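Local coordinates for putative Transcriptional Regulator (Rhodococcus sp., PDB 2IA2), which probably binds DNA through an N-terminal winged helix-turn-helix domain and regulates transcription in response to a ligand sensed by its C-terminal domain, as in other IclR-family regulators, at residues 27-38 and 69-79; 152-163 and 189-199. One frame throughout, in Å; residues are numbered along the deposited sequence.

The two contacts lie in different domains, on opposite sides of the chain's centre, with centres about 44 Å apart and nearest atoms about 27 Å apart. Interaction 1 (27-38 with 69-79) belongs to the N-terminal helix-turn-helix domain, which probably binds DNA, and joins a short edge strand to its neighbour in a three-stranded sheet. Interaction 2 (152-163 with 189-199) belongs to the C-terminal IclR domain and packs helix on helix. Each has a buried apolar side and a more exposed polar one. Interaction 1 combines backbone pairing with an exposed arginine stacked on tryptophan, whereas interaction 2 uses an arginine that grips a carbonyl and a carboxylate. They share no helix or strand.

Interaction 1 of 2, residues 27-38 and 69-79; sequences IRCFDHRNQRRT and DGSAFWLTPRV
In the winged helix-turn-helix domain, the short strand 37-38 pairs antiparallel with strand 72-75, the second strand of the wing hairpin formed with 66-68. Arg37 and Phe73 form the hydrogen-bonded pair: Arg37 N donates to Phe73 O at 3.0 Å, and Phe73 N donates to Arg37 O at 2.9 Å. Two residues along, at Gln35 and Leu75, a water takes the place of the direct bond, donating to Gln35 O and accepting from Leu75 N.

On the exposed side, Arg36 runs extended beside Trp74, pointing the same way, and lays its guanidinium flat over the indole. The planes are 3° apart, and Arg36 CZ sits 3.7 Å from the centroid of the six-membered ring of Trp74, over its face, a cation-pi stack. The Trp74 ring reaches this place because CG stands between the backbone N and the carbonyl carbon (chi1 57°).

Arg37 turns its own polar end away from the strand pair. NE and NH2 grip Cys29 O side-on, almost in the guanidinium plane, while NH1 forms a salt bridge with Asp41, tying the strand to the backbone of Cys29 and to helix 39-46.

The buried side is apolar. Phe30 and Leu75 pack obliquely, with Leu75 CG 3.7 Å from Phe30 CD1, and helix 50-63 backs this layer through Leu57 against Phe73 and Leu60 against Ile27. Farther along, Ile27 slides past Val79 in the opposite direction, Ile27 CG2 lying 3.8 Å from Val79 CG1.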
loop_
_atom_site.group_PDB
_atom_site.type_symbol
_atom_site.label_atom_id
_atom_site.label_comp_id
_atom_site.label_asym_id
_atom_site.label_seq_id
_atom_site.Cartn_x
_atom_site.Cartn_y
_atom_site.Cartn_z
ATOM N N ILE A 27 -9.621 -16.291 -7.640
ATOM C CA ILE A 27 -9.824 -14.953 -7.061
ATOM C C ILE A 27 -9.115 -13.950 -7.966
ATOM O O ILE A 27 -9.694 -12.902 -8.274
ATOM C CB ILE A 27 -9.196 -14.827 -5.622
ATOM C CG1 ILE A 27 -9.985 -15.672 -4.624
ATOM C CG2 ILE A 27 -9.117 -13.355 -5.170
ATOM C CD1 ILE A 27 -9.345 -15.761 -3.237
ATOM N N ARG A 28 -7.892 -14.280 -8.424
ATOM C CA ARG A 28 -7.098 -13.334 -9.246
ATOM C C ARG A 28 -7.685 -13.081 -10.655
ATOM O O ARG A 28 -7.293 -12.110 -11.328
ATOM C CB ARG A 28 -5.640 -13.853 -9.470
ATOM C CG ARG A 28 -4.789 -13.993 -8.237
ATOM C CD ARG A 28 -4.052 -12.785 -7.842
ATOM N NE ARG A 28 -3.293 -12.112 -8.915
ATOM C CZ ARG A 28 -1.967 -12.168 -9.052
ATOM N NH1 ARG A 28 -1.245 -12.912 -8.234
ATOM N NH2 ARG A 28 -1.366 -11.472 -10.012
ATOM N N CYS A 29 -8.568 -13.945 -11.123
ATOM C CA CYS A 29 -9.079 -13.785 -12.491
ATOM C C CYS A 29 -10.114 -12.650 -12.640
ATOM O O CYS A 29 -10.442 -12.276 -13.752
ATOM C CB CYS A 29 -9.556 -15.136 -13.110
ATOM S SG CYS A 29 -11.276 -15.497 -12.685
ATOM N N PHE A 30 -10.583 -12.078 -11.526
ATOM C CA PHE A 30 -11.375 -10.828 -11.540
ATOM C C PHE A 30 -10.527 -9.544 -11.595
ATOM O O PHE A 30 -9.490 -9.415 -10.945
ATOM C CB PHE A 30 -12.367 -10.826 -10.354
ATOM C CG PHE A 30 -13.217 -12.085 -10.308
ATOM C CD1 PHE A 30 -12.781 -13.186 -9.619
ATOM C CD2 PHE A 30 -14.417 -12.180 -11.028
ATOM C CE1 PHE A 30 -13.499 -14.404 -9.603
ATOM C CE2 PHE A 30 -15.185 -13.410 -11.021
ATOM C CZ PHE A 30 -14.738 -14.493 -10.293
ATOM N N ASP A 31 -10.934 -8.602 -12.410
ATOM C CA ASP A 31 -10.211 -7.357 -12.492
ATOM C C ASP A 31 -11.066 -6.305 -13.173
ATOM O O ASP A 31 -12.302 -6.475 -13.320
ATOM C CB ASP A 31 -8.894 -7.555 -13.226
ATOM C CG ASP A 31 -9.086 -8.204 -14.589
ATOM O OD1 ASP A 31 -10.179 -8.055 -15.212
ATOM O OD2 ASP A 31 -8.146 -8.879 -15.038
ATOM N N HIS A 32 -10.404 -5.233 -13.603
ATOM C CA HIS A 32 -11.133 -4.105 -14.149
ATOM C C HIS A 32 -11.926 -4.489 -15.417
ATOM O O HIS A 32 -13.072 -4.064 -15.620
ATOM C CB HIS A 32 -10.186 -2.929 -14.446
ATOM C CG HIS A 32 -10.839 -1.841 -15.223
ATOM N ND1 HIS A 32 -11.658 -0.897 -14.639
ATOM C CD2 HIS A 32 -10.829 -1.561 -16.551
ATOM C CE1 HIS A 32 -12.109 -0.072 -15.569
ATOM N NE2 HIS A 32 -11.610 -0.442 -16.736
ATOM N N ARG A 33 -11.304 -5.297 -16.259
ATOM C CA ARG A 33 -11.908 -5.650 -17.530
ATOM C C ARG A 33 -12.894 -6.798 -17.303
ATOM O O ARG A 33 -13.739 -7.091 -18.159
ATOM C CB ARG A 33 -10.811 -6.017 -18.581
ATOM C CG ARG A 33 -9.948 -4.787 -19.104
ATOM N N ASN A 34 -12.817 -7.447 -16.150
ATOM C CA ASN A 34 -13.598 -8.687 -15.930
ATOM C C ASN A 34 -14.228 -8.698 -14.550
ATOM O O ASN A 34 -13.762 -9.423 -13.649
ATOM C CB ASN A 34 -12.737 -9.952 -16.093
ATOM C CG ASN A 34 -12.160 -10.094 -17.479
ATOM O OD1 ASN A 34 -12.757 -10.738 -18.348
ATOM N ND2 ASN A 34 -10.973 -9.515 -17.699
ATOM N N GLN A 35 -15.301 -7.918 -14.398
ATOM C CA GLN A 35 -15.853 -7.640 -13.087
ATOM C C GLN A 35 -16.724 -8.772 -12.560
ATOM O O GLN A 35 -16.769 -9.051 -11.350
ATOM C CB GLN A 35 -16.696 -6.375 -13.173
ATOM C CG GLN A 35 -15.991 -5.179 -13.836
ATOM C CD GLN A 35 -16.802 -3.893 -13.642
ATOM O OE1 GLN A 35 -18.039 -3.927 -13.556
ATOM N NE2 GLN A 35 -16.105 -2.759 -13.534
ATOM N N ARG A 36 -17.473 -9.369 -13.477
ATOM C CA ARG A 36 -18.281 -10.535 -13.197
ATOM C C ARG A 36 -17.900 -11.591 -14.249
ATOM O O ARG A 36 -17.576 -11.235 -15.377
ATOM C CB ARG A 36 -19.778 -10.209 -13.287
ATOM C CG ARG A 36 -20.225 -9.196 -12.224
ATOM C CD ARG A 36 -21.762 -9.150 -12.027
ATOM N NE ARG A 36 -22.076 -8.483 -10.738
ATOM C CZ ARG A 36 -23.269 -8.495 -10.126
ATOM N NH1 ARG A 36 -24.305 -9.141 -10.671
ATOM N NH2 ARG A 36 -23.430 -7.861 -8.965
ATOM N N ARG A 37 -17.963 -12.872 -13.895
ATOM C CA ARG A 37 -17.659 -13.907 -14.884
ATOM C C ARG A 37 -18.584 -15.105 -14.773
ATOM O O ARG A 37 -19.039 -15.424 -13.659
ATOM C CB ARG A 37 -16.214 -14.408 -14.731
ATOM C CG ARG A 37 -15.092 -13.432 -15.092
ATOM C CD ARG A 37 -13.834 -14.265 -15.072
ATOM N NE ARG A 37 -12.572 -13.578 -15.268
ATOM C CZ ARG A 37 -11.922 -13.499 -16.425
ATOM N NH1 ARG A 37 -12.463 -13.967 -17.535
ATOM N NH2 ARG A 37 -10.742 -12.891 -16.491
ATOM N N THR A 38 -18.866 -15.760 -15.907
ATOM C CA THR A 38 -19.633 -17.020 -15.875
ATOM C C THR A 38 -18.680 -18.146 -15.465
ATOM O O THR A 38 -17.444 -17.973 -15.525
ATOM C CB THR A 38 -20.184 -17.425 -17.254
ATOM O OG1 THR A 38 -19.081 -17.453 -18.167
ATOM C CG2 THR A 38 -21.262 -16.456 -17.762
ATOM N N ASP A 69 -25.246 -15.177 -8.530
ATOM C CA ASP A 69 -26.687 -15.140 -8.799
ATOM C C ASP A 69 -27.168 -16.385 -9.547
ATOM O O ASP A 69 -28.257 -16.391 -10.077
ATOM C CB ASP A 69 -27.078 -13.873 -9.585
ATOM C CG ASP A 69 -26.482 -13.811 -11.017
ATOM O OD1 ASP A 69 -25.903 -14.781 -11.535
ATOM O OD2 ASP A 69 -26.568 -12.745 -11.632
ATOM N N GLY A 70 -26.352 -17.429 -9.604
ATOM C CA GLY A 70 -26.667 -18.584 -10.417
ATOM C C GLY A 70 -25.976 -18.655 -11.778
ATOM O O GLY A 70 -25.806 -19.758 -12.318
ATOM N N SER A 71 -25.607 -17.512 -12.371
ATOM C CA SER A 71 -24.920 -17.565 -13.668
ATOM C C SER A 71 -23.579 -16.839 -13.680
ATOM O O SER A 71 -22.607 -17.343 -14.228
ATOM C CB SER A 71 -25.835 -17.121 -14.814
ATOM O OG SER A 71 -26.412 -15.859 -14.521
ATOM N N ALA A 72 -23.531 -15.667 -13.064
ATOM C CA ALA A 72 -22.289 -14.949 -12.869
ATOM C C ALA A 72 -21.787 -15.111 -11.417
ATOM O O ALA A 72 -22.566 -15.386 -10.502
ATOM C CB ALA A 72 -22.472 -13.436 -13.267
ATOM N N PHE A 73 -20.477 -14.952 -11.240
ATOM C CA PHE A 73 -19.785 -14.925 -9.958
ATOM C C PHE A 73 -18.994 -13.635 -9.915
ATOM O O PHE A 73 -18.606 -13.105 -10.970
ATOM C CB PHE A 73 -18.792 -16.108 -9.892
ATOM C CG PHE A 73 -19.431 -17.437 -10.050
ATOM C CD1 PHE A 73 -19.696 -17.969 -11.324
ATOM C CD2 PHE A 73 -19.791 -18.171 -8.937
ATOM C CE1 PHE A 73 -20.313 -19.236 -11.479
ATOM C CE2 PHE A 73 -20.417 -19.434 -9.069
ATOM C CZ PHE A 73 -20.689 -19.969 -10.349
ATOM N N TRP A 74 -18.770 -13.112 -8.712
ATOM C CA TRP A 74 -17.930 -11.948 -8.505
ATOM C C TRP A 74 -17.365 -11.972 -7.084
ATOM O O TRP A 74 -17.791 -12.764 -6.262
ATOM C CB TRP A 74 -18.729 -10.644 -8.742
ATOM C CG TRP A 74 -19.935 -10.546 -7.866
ATOM C CD1 TRP A 74 -20.007 -9.940 -6.631
ATOM C CD2 TRP A 74 -21.250 -11.089 -8.121
ATOM N NE1 TRP A 74 -21.272 -10.061 -6.117
ATOM C CE2 TRP A 74 -22.059 -10.754 -6.997
ATOM C CE3 TRP A 74 -21.823 -11.829 -9.181
ATOM C CZ2 TRP A 74 -23.429 -11.122 -6.903
ATOM C CZ3 TRP A 74 -23.174 -12.191 -9.091
ATOM C CH2 TRP A 74 -23.964 -11.833 -7.957
ATOM N N LEU A 75 -16.417 -11.094 -6.803
ATOM C CA LEU A 75 -15.793 -11.099 -5.489
ATOM C C LEU A 75 -16.555 -10.231 -4.510
ATOM O O LEU A 75 -17.256 -9.320 -4.899
ATOM C CB LEU A 75 -14.338 -10.617 -5.540
ATOM C CG LEU A 75 -13.438 -11.502 -6.413
ATOM C CD1 LEU A 75 -12.080 -10.824 -6.576
ATOM C CD2 LEU A 75 -13.320 -12.897 -5.781
ATOM N N THR A 76 -16.368 -10.510 -3.229
ATOM C CA THR A 76 -16.980 -9.754 -2.159
ATOM C C THR A 76 -15.845 -9.065 -1.413
ATOM O O THR A 76 -14.675 -9.426 -1.617
ATOM C CB THR A 76 -17.656 -10.688 -1.130
ATOM O OG1 THR A 76 -16.641 -11.312 -0.346
ATOM C CG2 THR A 76 -18.595 -11.744 -1.755
ATOM N N PRO A 77 -16.152 -8.053 -0.565
ATOM C CA PRO A 77 -15.125 -7.368 0.251
ATOM C C PRO A 77 -14.414 -8.225 1.263
ATOM O O PRO A 77 -13.469 -7.762 1.880
ATOM C CB PRO A 77 -15.919 -6.261 0.996
ATOM C CG PRO A 77 -17.390 -6.677 0.869
ATOM C CD PRO A 77 -17.495 -7.463 -0.403
ATOM N N ARG A 78 -14.824 -9.481 1.455
ATOM C CA ARG A 78 -14.081 -10.325 2.394
ATOM C C ARG A 78 -12.676 -10.589 1.912
ATOM O O ARG A 78 -11.763 -10.842 2.708
ATOM C CB ARG A 78 -14.830 -11.627 2.664
ATOM C CG ARG A 78 -14.147 -12.539 3.761
ATOM C CD ARG A 78 -14.971 -13.797 4.079
ATOM N NE ARG A 78 -16.304 -13.363 4.428
ATOM C CZ ARG A 78 -16.925 -13.512 5.609
ATOM N NH1 ARG A 78 -16.367 -14.143 6.634
ATOM N NH2 ARG A 78 -18.145 -13.005 5.753
ATOM N N VAL A 79 -12.479 -10.503 0.596
ATOM C CA VAL A 79 -11.148 -10.689 0.020
ATOM C C VAL A 79 -10.134 -9.700 0.579
ATOM O O VAL A 79 -8.975 -10.025 0.698
ATOM C CB VAL A 79 -11.233 -10.601 -1.564
ATOM C CG1 VAL A 79 -9.929 -11.032 -2.215
ATOM C CG2 VAL A 79 -12.418 -11.492 -2.027
HETATM O O HOH W 1 -15.660 -9.261 -8.863
#

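Interaction 2 of 2, residues 152-163 and 189-199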
loop_
_atom_site.group_PDB
_atom_site.type_symbol
_atom_site.label_atom_id
_atom_site.label_comp_id
_atom_site.label_asym_id
_atom_site.label_seq_id
_atom_site.Cartn_x
_atom_site.Cartn_y
_atom_site.Cartn_z
ATOM N N ARG A 152 24.346 10.878 -6.450
ATOM C CA ARG A 152 24.320 11.241 -7.876
ATOM C C ARG A 152 23.139 10.707 -8.597
ATOM O O ARG A 152 22.629 11.350 -9.502
ATOM C CB ARG A 152 25.626 10.850 -8.576
ATOM C CG ARG A 152 26.729 11.669 -7.979
ATOM C CD ARG A 152 28.050 11.494 -8.717
ATOM N NE ARG A 152 29.098 12.239 -8.014
ATOM C CZ ARG A 152 30.396 12.172 -8.320
ATOM N NH1 ARG A 152 30.827 11.420 -9.338
ATOM N NH2 ARG A 152 31.267 12.875 -7.614
ATOM N N VAL A 153 22.720 9.515 -8.228
ATOM C CA VAL A 153 21.454 8.950 -8.692
ATOM C C VAL A 153 20.265 9.833 -8.302
ATOM O O VAL A 153 19.348 10.084 -9.124
ATOM C CB VAL A 153 21.269 7.482 -8.158
ATOM C CG1 VAL A 153 19.840 6.988 -8.348
ATOM C CG2 VAL A 153 22.236 6.535 -8.885
ATOM N N LEU A 154 20.222 10.265 -7.039
ATOM C CA LEU A 154 19.090 11.073 -6.558
ATOM C C LEU A 154 19.084 12.450 -7.224
ATOM O O LEU A 154 18.005 12.926 -7.639
ATOM C CB LEU A 154 19.081 11.190 -4.990
ATOM C CG LEU A 154 18.708 9.841 -4.323
ATOM C CD1 LEU A 154 19.174 9.800 -2.885
ATOM C CD2 LEU A 154 17.183 9.572 -4.404
ATOM N N LEU A 155 20.266 13.074 -7.322
ATOM C CA LEU A 155 20.407 14.349 -8.016
ATOM C C LEU A 155 19.996 14.303 -9.506
ATOM O O LEU A 155 19.390 15.260 -10.015
ATOM C CB LEU A 155 21.827 14.861 -7.893
ATOM C CG LEU A 155 22.303 15.171 -6.473
ATOM C CD1 LEU A 155 23.810 15.519 -6.485
ATOM C CD2 LEU A 155 21.476 16.285 -5.861
ATOM N N ALA A 156 20.303 13.196 -10.195
ATOM C CA ALA A 156 19.898 13.019 -11.583
ATOM C C ALA A 156 18.376 13.013 -11.704
ATOM O O ALA A 156 17.822 13.320 -12.779
ATOM C CB ALA A 156 20.519 11.756 -12.155
ATOM N N GLY A 157 17.692 12.708 -10.604
ATOM C CA GLY A 157 16.242 12.645 -10.582
ATOM C C GLY A 157 15.590 13.994 -10.382
ATOM O O GLY A 157 14.430 14.121 -10.599
ATOM N N LEU A 158 16.332 15.022 -9.984
ATOM C CA LEU A 158 15.729 16.342 -9.778
ATOM C C LEU A 158 15.189 16.990 -11.067
ATOM O O LEU A 158 15.723 16.731 -12.123
ATOM C CB LEU A 158 16.763 17.297 -9.158
ATOM C CG LEU A 158 17.092 16.946 -7.695
ATOM C CD1 LEU A 158 18.143 17.877 -7.193
ATOM C CD2 LEU A 158 15.811 16.970 -6.817
ATOM N N PRO A 159 14.152 17.859 -10.968
ATOM C CA PRO A 159 13.857 18.774 -12.116
ATOM C C PRO A 159 15.088 19.633 -12.414
ATOM O O PRO A 159 15.819 19.995 -11.458
ATOM C CB PRO A 159 12.719 19.658 -11.579
ATOM C CG PRO A 159 12.005 18.750 -10.522
ATOM C CD PRO A 159 13.189 18.030 -9.859
ATOM N N ASP A 160 15.333 19.949 -13.691
ATOM C CA ASP A 160 16.508 20.752 -14.097
ATOM C C ASP A 160 16.723 22.048 -13.326
ATOM O O ASP A 160 17.859 22.419 -13.031
ATOM C CB ASP A 160 16.449 21.084 -15.602
ATOM C CG ASP A 160 16.753 19.867 -16.484
ATOM O OD1 ASP A 160 17.576 19.003 -16.049
ATOM O OD2 ASP A 160 16.168 19.782 -17.599
ATOM N N ASP A 161 15.651 22.754 -12.988
ATOM C CA ASP A 161 15.845 24.028 -12.284
ATOM C C ASP A 161 16.311 23.779 -10.868
ATOM O O ASP A 161 17.092 24.558 -10.330
ATOM C CB ASP A 161 14.624 24.976 -12.319
ATOM C CG ASP A 161 13.305 24.304 -11.911
ATOM O OD1 ASP A 161 13.289 23.104 -11.531
ATOM O OD2 ASP A 161 12.256 24.999 -12.006
ATOM N N GLU A 162 15.843 22.679 -10.281
ATOM C CA GLU A 162 16.273 22.288 -8.925
ATOM C C GLU A 162 17.703 21.796 -8.917
ATOM O O GLU A 162 18.484 22.207 -8.059
ATOM C CB GLU A 162 15.349 21.238 -8.307
ATOM C CG GLU A 162 13.933 21.732 -8.148
ATOM C CD GLU A 162 13.040 20.778 -7.405
ATOM O OE1 GLU A 162 13.534 19.733 -6.936
ATOM O OE2 GLU A 162 11.830 21.093 -7.278
ATOM N N LEU A 163 18.058 20.947 -9.875
ATOM C CA LEU A 163 19.445 20.531 -10.024
ATOM C C LEU A 163 20.420 21.719 -10.162
ATOM O O LEU A 163 21.466 21.765 -9.515
ATOM C CB LEU A 163 19.595 19.577 -11.212
ATOM C CG LEU A 163 21.023 19.125 -11.505
ATOM C CD1 LEU A 163 21.634 18.412 -10.295
ATOM C CD2 LEU A 163 21.048 18.224 -12.741
ATOM N N ALA A 189 28.801 14.313 -14.719
ATOM C CA ALA A 189 28.747 13.003 -14.090
ATOM C C ALA A 189 27.298 12.655 -13.699
ATOM O O ALA A 189 26.853 11.518 -13.880
ATOM C CB ALA A 189 29.663 12.966 -12.888
ATOM N N ILE A 190 26.548 13.647 -13.212
ATOM C CA ILE A 190 25.140 13.459 -12.843
ATOM C C ILE A 190 24.237 13.192 -14.059
ATOM O O ILE A 190 23.371 12.333 -13.999
ATOM C CB ILE A 190 24.602 14.639 -12.013
ATOM C CG1 ILE A 190 25.226 14.627 -10.616
ATOM C CG2 ILE A 190 23.106 14.601 -11.944
ATOM C CD1 ILE A 190 25.294 15.984 -9.953
ATOM N N LEU A 191 24.429 13.938 -15.150
ATOM C CA LEU A 191 23.677 13.672 -16.367
ATOM C C LEU A 191 24.068 12.309 -16.982
ATOM O O LEU A 191 23.207 11.652 -17.563
ATOM C CB LEU A 191 23.812 14.815 -17.402
ATOM C CG LEU A 191 23.498 16.251 -16.949
ATOM C CD1 LEU A 191 23.678 17.271 -18.128
ATOM C CD2 LEU A 191 22.126 16.356 -16.327
ATOM N N ALA A 192 25.333 11.889 -16.864
ATOM C CA ALA A 192 25.710 10.536 -17.334
ATOM C C ALA A 192 24.885 9.467 -16.589
ATOM O O ALA A 192 24.380 8.537 -17.187
ATOM C CB ALA A 192 27.193 10.286 -17.157
ATOM N N VAL A 193 24.721 9.633 -15.277
ATOM C CA VAL A 193 23.876 8.756 -14.469
ATOM C C VAL A 193 22.452 8.723 -14.994
ATOM O O VAL A 193 21.824 7.692 -15.033
ATOM C CB VAL A 193 23.849 9.232 -12.993
ATOM C CG1 VAL A 193 22.872 8.393 -12.181
ATOM C CG2 VAL A 193 25.252 9.170 -12.400
ATOM N N ARG A 194 21.934 9.876 -15.383
ATOM C CA ARG A 194 20.599 9.945 -15.982
ATOM C C ARG A 194 20.559 9.035 -17.224
ATOM O O ARG A 194 19.666 8.217 -17.344
ATOM C CB ARG A 194 20.257 11.393 -16.328
ATOM C CG ARG A 194 18.768 11.762 -16.289
ATOM C CD ARG A 194 18.614 13.293 -16.527
ATOM N NE ARG A 194 18.414 14.137 -15.330
ATOM C CZ ARG A 194 18.130 15.442 -15.369
ATOM N NH1 ARG A 194 18.059 16.066 -16.540
ATOM N NH2 ARG A 194 17.934 16.134 -14.254
ATOM N N ALA A 195 21.564 9.126 -18.103
ATOM C CA ALA A 195 21.631 8.269 -19.315
ATOM C C ALA A 195 21.893 6.763 -19.047
ATOM O O ALA A 195 21.259 5.916 -19.659
ATOM C CB ALA A 195 22.678 8.812 -20.289
ATOM N N ASP A 196 22.808 6.427 -18.138
ATOM C CA ASP A 196 23.171 5.015 -17.894
ATOM C C ASP A 196 22.205 4.236 -16.993
ATOM O O ASP A 196 22.184 2.998 -17.003
ATOM C CB ASP A 196 24.554 4.977 -17.257
ATOM C CG ASP A 196 25.589 5.673 -18.109
ATOM O OD1 ASP A 196 25.247 6.042 -19.273
ATOM O OD2 ASP A 196 26.746 5.840 -17.634
ATOM N N GLY A 197 21.455 4.947 -16.158
ATOM C CA GLY A 197 20.625 4.258 -15.167
ATOM C C GLY A 197 21.412 3.727 -13.956
ATOM O O GLY A 197 20.858 3.064 -13.110
ATOM N N ILE A 198 22.713 3.983 -13.890
ATOM C CA ILE A 198 23.523 3.580 -12.735
ATOM C C ILE A 198 24.622 4.594 -12.513
ATOM O O ILE A 198 24.892 5.378 -13.398
ATOM C CB ILE A 198 24.178 2.181 -12.859
ATOM C CG1 ILE A 198 25.071 2.129 -14.059
ATOM C CG2 ILE A 198 23.123 1.067 -12.827
ATOM C CD1 ILE A 198 26.229 1.162 -13.908
ATOM N N CYS A 199 25.233 4.574 -11.318
ATOM C CA CYS A 199 26.349 5.428 -11.020
ATOM C C CYS A 199 27.373 4.556 -10.365
ATOM O O CYS A 199 27.029 3.764 -9.487
ATOM C CB CYS A 199 25.916 6.547 -10.048
ATOM S SG CYS A 199 27.303 7.547 -9.487
#
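Apolar packing sets Ile190 against Ala156 where two helices cross; the axes of segments 152-156 and 189-196 approach to 8.3 Å at 81°, close to perpendicular. Ile190 is a knob set among Arg152, Leu155, Ala156 and Leu163. Its two branches divide the work: CG2, anti to the backbone N, presses on the backbone of Ala156, and Ile190 CD1 reaches Leu155 CD1 at 3.8 Å. The small Ala156 lets the helices close in, Ala156 CB lying 3.4 Å from Ile190 O. Val193 meets Val153 at about a right angle, Val193 CG1 to Val153 CG2 3.8 Å, and beyond it Cys199 SG rests on Arg152 CB.

The polar contacts gather around the exposed Arg194, whose chain bends at chi3 (-100°) to bring the guanidinium to the carbonyl of Ala156. Arg194 NE donates to Ala156 O at 2.7 Å, in the carbonyl plane and on a lone pair, with a weak second bond from NH2. Arg194 NH1 makes a salt bridge to Asp160 OD1 at 3.0 Å, on the syn side of the carboxylate. Leu191 CD2 lies over one face of the guanidinium, off its centre.

Arg152 passes along Ala189, with NH1 near its CB, and its polar end bonds to Tyr146 O and forms a salt bridge with Glu204. Beneath the helix pair lies the six-stranded sheet: Val153 touches strands 209-217 and 223-232, and Cys199 begins edge strand 199-202, bonded through its backbone to Ala213.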